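2,3-dihydroxybenzoate-AMP ligase (Bacillus subtilis, PDB 1MDB) is an AMP-binding ligase of the ANL superfamily, built from a large N-terminal part and a smaller C-terminal domain. Local coordinates at residues A429-N434 against A524-I529; M463-Q466 against E470-C473. All coordinates share one frame; numbering follows the deposited sequence.

Interaction 1. Residues A429-N434 against A524-I529; sequences AKDQIN and ALREAI
Arg526 reaches out from helix 522-534 to the carboxylate of Asp431, and this charged pair carries most of the contact. The backbones of the two segments stay well apart: the nearest CA atoms, those of Asp431 and Arg526, are 9.6 Å from each other. The guanidinium supplies NH1, which lies 3.3 Å from Asp431 OD2 in a hydrogen-bonded salt bridge with an N-H...O angle of 155°. Although fairly straight, the bond is long, and it is single rather than forked, because NH2 remains 3.9 Å from the same OD2. The two flat groups are turned 45° apart, and NH1 meets OD2 from above the carboxylate plane (38° out of it), so they do not lie as a coplanar pair. The Arg526 chain bends at chi3, and the two side chains meet at about a right angle. Lys430 O sits over one face of the guanidinium, displaced toward its rim and 4.0 Å from NH1. The close part ends there. On the exposed side, the Lys430 side chain is fully extended and leads off, coming no nearer than 4.8 Å to the helix segment and touching Ser193 instead. Only 95 Å² is buried in all, evidence of a light surface bridge. Arg526 also rests on Ser462 of strand 455-465. The Asp431 side chain lies about 7 Å from the bound adenosine monophosphate, and segment 429-434 corresponds to the region that, in ANL enzymes, probably serves as the hinge between the N- and C-terminal domains.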
# COMPACT_ATOMS: atom_id res chain seq x y z
N ALA A 429 14.29 -4.77 -9.08
CA ALA A 429 15.43 -4.68 -9.99
C ALA A 429 16.45 -3.67 -9.47
O ALA A 429 17.65 -3.94 -9.43
CB ALA A 429 14.96 -4.27 -11.38
N LYS A 430 15.97 -2.50 -9.06
CA LYS A 430 16.84 -1.45 -8.56
C LYS A 430 17.60 -1.80 -7.28
O LYS A 430 18.63 -1.21 -7.00
CB LYS A 430 16.05 -0.15 -8.36
CG LYS A 430 15.57 0.46 -9.67
CD LYS A 430 14.88 1.81 -9.47
CE LYS A 430 14.42 2.40 -10.81
NZ LYS A 430 13.74 3.72 -10.66
N ASP A 431 17.09 -2.76 -6.52
CA ASP A 431 17.73 -3.16 -5.26
C ASP A 431 18.76 -4.28 -5.43
O ASP A 431 19.34 -4.76 -4.45
CB ASP A 431 16.67 -3.59 -4.25
CG ASP A 431 15.75 -2.45 -3.84
OD1 ASP A 431 14.71 -2.73 -3.21
OD2 ASP A 431 16.07 -1.27 -4.13
N GLN A 432 19.00 -4.70 -6.66
CA GLN A 432 19.97 -5.76 -6.92
C GLN A 432 21.36 -5.20 -6.66
O GLN A 432 21.66 -4.06 -7.02
CB GLN A 432 19.85 -6.24 -8.36
CG GLN A 432 20.19 -7.70 -8.56
CD GLN A 432 19.52 -8.29 -9.79
OE1 GLN A 432 19.44 -9.51 -9.95
NE2 GLN A 432 19.04 -7.42 -10.67
N ILE A 433 22.21 -5.98 -6.02
CA ILE A 433 23.56 -5.52 -5.75
C ILE A 433 24.50 -6.25 -6.69
O ILE A 433 24.58 -7.48 -6.67
CB ILE A 433 23.96 -5.79 -4.29
CG1 ILE A 433 22.96 -5.10 -3.35
CG2 ILE A 433 25.37 -5.29 -4.03
CD1 ILE A 433 23.13 -5.46 -1.90
N ASN A 434 25.17 -5.49 -7.54
CA ASN A 434 26.11 -6.06 -8.49
C ASN A 434 27.52 -5.81 -7.97
O ASN A 434 28.16 -4.80 -8.29
CB ASN A 434 25.90 -5.42 -9.86
CG ASN A 434 24.49 -5.66 -10.38
OD1 ASN A 434 24.09 -6.80 -10.65
ND2 ASN A 434 23.72 -4.58 -10.53
N ALA A 524 16.94 5.55 0.38
CA ALA A 524 17.44 6.43 1.43
C ALA A 524 18.69 5.82 2.05
O ALA A 524 19.65 6.54 2.37
CB ALA A 524 16.37 6.63 2.50
N LEU A 525 18.69 4.50 2.23
CA LEU A 525 19.83 3.80 2.79
C LEU A 525 21.03 3.91 1.86
O LEU A 525 22.17 4.04 2.31
CB LEU A 525 19.49 2.33 3.05
CG LEU A 525 18.59 2.10 4.27
CD1 LEU A 525 18.25 0.61 4.39
CD2 LEU A 525 19.31 2.60 5.53
N ARG A 526 20.79 3.85 0.56
CA ARG A 526 21.89 3.98 -0.38
C ARG A 526 22.52 5.38 -0.26
O ARG A 526 23.73 5.52 -0.25
CB ARG A 526 21.40 3.74 -1.81
CG ARG A 526 21.25 2.27 -2.17
CD ARG A 526 21.07 2.08 -3.67
NE ARG A 526 19.77 2.55 -4.15
CZ ARG A 526 18.64 1.86 -4.04
NH1 ARG A 526 18.63 0.66 -3.46
NH2 ARG A 526 17.52 2.36 -4.53
N GLU A 527 21.67 6.39 -0.14
CA GLU A 527 22.13 7.77 -0.01
C GLU A 527 22.94 7.94 1.26
O GLU A 527 23.98 8.61 1.25
CB GLU A 527 20.93 8.73 0.05
CG GLU A 527 20.20 8.91 -1.28
CD GLU A 527 18.97 9.82 -1.15
OE1 GLU A 527 19.04 10.81 -0.38
OE2 GLU A 527 17.96 9.54 -1.83
N ALA A 528 22.48 7.34 2.34
CA ALA A 528 23.16 7.44 3.62
C ALA A 528 24.53 6.78 3.61
O ALA A 528 25.48 7.32 4.17
CB ALA A 528 22.29 6.84 4.73
N ILE A 529 24.67 5.62 2.97
CA ILE A 529 25.98 4.98 2.93
C ILE A 529 26.86 5.74 1.94
O ILE A 529 28.06 5.92 2.15
CB ILE A 529 25.90 3.46 2.54
CG1 ILE A 529 27.30 2.84 2.57
CG2 ILE A 529 25.32 3.29 1.15
CD1 ILE A 529 27.94 2.80 3.94

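Interaction 2. Residues M463-Q466 against E470-C473; sequences MPDQ and ERSC
Met463 and Arg471 form an antiparallel hydrogen-bonded pair whose side chains run alongside each other, pointing the same way. Two backbone bonds set the register: Arg471 N to Met463 O at 2.8 Å, and Met463 N to Arg471 O at 2.9 Å. Beside the first, Glu470 CA makes a CA-H...O contact of 3.4 Å with Met463 O. CG of Met463 lies between its backbone N and carbonyl carbon (chi1 72°), and the chain is extended from there, which carries the methyl CE over Arg471 CB at 3.5 Å. The sulfur lies farther along the partner strand, 4.0 Å from Cys473 CB, so the thioether spans two same-face neighbours. Asp465 meets Arg471 farther out along its chain. The CG of Asp465 is anti to the backbone N (chi1 -164°), which aims the carboxylate at Arg471, whose chain is extended from CG to NE. NE gives OD2 a bond of 2.7 Å, short but bent, and this is the salt bridge. OD2 sits in the guanidinium plane, while NE approaches from 53° above the carboxylate plane, so the two flat groups are turned well away from coplanar. A water donates to Asp465 OD1 at 2.8 Å and accepts from Arg471 NH2, closing a second, indirect link. OD1 also accepts from Phe467 N and Leu468 N, which ties the carboxylate to the turn backbone, and Arg471 NH1 forms a salt bridge with Asp504. This is the turn end of the hairpin of strands 455-465 and 469-478; strand 505-508 runs parallel to the latter on its far side, and helix 522-534 packs Ile529 against Met463 and Cys473, with Ser530 and Leu533 against Pro464.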
# COMPACT_ATOMS: atom_id res chain seq x y z
N MET A 463 26.74 0.02 -2.30
CA MET A 463 27.49 1.23 -1.96
C MET A 463 28.57 1.33 -3.03
O MET A 463 29.05 0.31 -3.53
CB MET A 463 28.12 1.15 -0.57
CG MET A 463 29.31 0.20 -0.43
SD MET A 463 30.01 0.25 1.24
CE MET A 463 31.51 -0.74 1.04
N PRO A 464 28.94 2.56 -3.41
CA PRO A 464 29.96 2.82 -4.44
C PRO A 464 31.36 2.26 -4.13
O PRO A 464 31.79 2.20 -2.98
CB PRO A 464 29.98 4.35 -4.53
CG PRO A 464 28.58 4.74 -4.09
CD PRO A 464 28.35 3.81 -2.92
N ASP A 465 32.07 1.85 -5.18
CA ASP A 465 33.44 1.35 -5.05
C ASP A 465 34.16 1.60 -6.37
O ASP A 465 33.75 1.10 -7.41
CB ASP A 465 33.46 -0.14 -4.71
CG ASP A 465 34.82 -0.59 -4.19
OD1 ASP A 465 35.73 -0.84 -5.01
OD2 ASP A 465 34.98 -0.68 -2.95
N GLN A 466 35.22 2.39 -6.32
CA GLN A 466 35.96 2.73 -7.52
C GLN A 466 36.63 1.54 -8.20
O GLN A 466 36.93 1.59 -9.39
CB GLN A 466 37.02 3.81 -7.19
CG GLN A 466 38.19 3.30 -6.37
CD GLN A 466 39.02 4.42 -5.77
OE1 GLN A 466 38.55 5.17 -4.91
NE2 GLN A 466 40.27 4.54 -6.22
N GLU A 470 30.71 -1.60 -7.30
CA GLU A 470 29.75 -1.67 -6.21
C GLU A 470 30.19 -2.66 -5.15
O GLU A 470 30.73 -3.73 -5.46
CB GLU A 470 28.38 -2.14 -6.72
CG GLU A 470 27.31 -1.07 -6.83
CD GLU A 470 26.00 -1.63 -7.38
OE1 GLU A 470 25.49 -2.64 -6.83
OE2 GLU A 470 25.47 -1.05 -8.36
N ARG A 471 29.98 -2.30 -3.90
CA ARG A 471 30.26 -3.19 -2.78
C ARG A 471 28.94 -3.28 -2.06
O ARG A 471 27.97 -2.63 -2.45
CB ARG A 471 31.34 -2.65 -1.85
CG ARG A 471 32.73 -3.17 -2.19
CD ARG A 471 33.75 -2.75 -1.16
NE ARG A 471 35.10 -3.00 -1.64
CZ ARG A 471 35.80 -4.10 -1.36
NH1 ARG A 471 35.28 -5.05 -0.60
NH2 ARG A 471 37.02 -4.24 -1.86
N SER A 472 28.88 -4.06 -0.99
CA SER A 472 27.63 -4.21 -0.27
C SER A 472 27.71 -3.76 1.18
O SER A 472 28.69 -4.05 1.87
CB SER A 472 27.19 -5.67 -0.31
OG SER A 472 28.05 -6.45 0.50
N CYS A 473 26.66 -3.08 1.63
CA CYS A 473 26.56 -2.59 3.00
C CYS A 473 25.23 -3.03 3.58
O CYS A 473 24.19 -2.84 2.96
CB CYS A 473 26.63 -1.06 3.03
SG CYS A 473 26.54 -0.34 4.69
O HOH W 1 37.78 -2.28 -3.68

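Read from the N terminus, the chain passes 429-434 first, then both strands of interaction 2, and reaches 524-529 last. Interaction 1 therefore closes a long loop of 89 intervening residues, and the hairpin contact, with only three residues between its segments, lies wholly within that loop; the two do not cross. Their centres are 9 Å apart and they touch directly. Asn434 N is 3.0 Å from Glu470 OE1, a probable hydrogen bond, and Ile529 CD1 packs 3.5 Å from Cys473 SG. Both ends of the long loop thus reach the same hairpin: interaction 1 ties the hinge region to helix 522-534, while interaction 2 joins the two hairpin strands on which that helix packs.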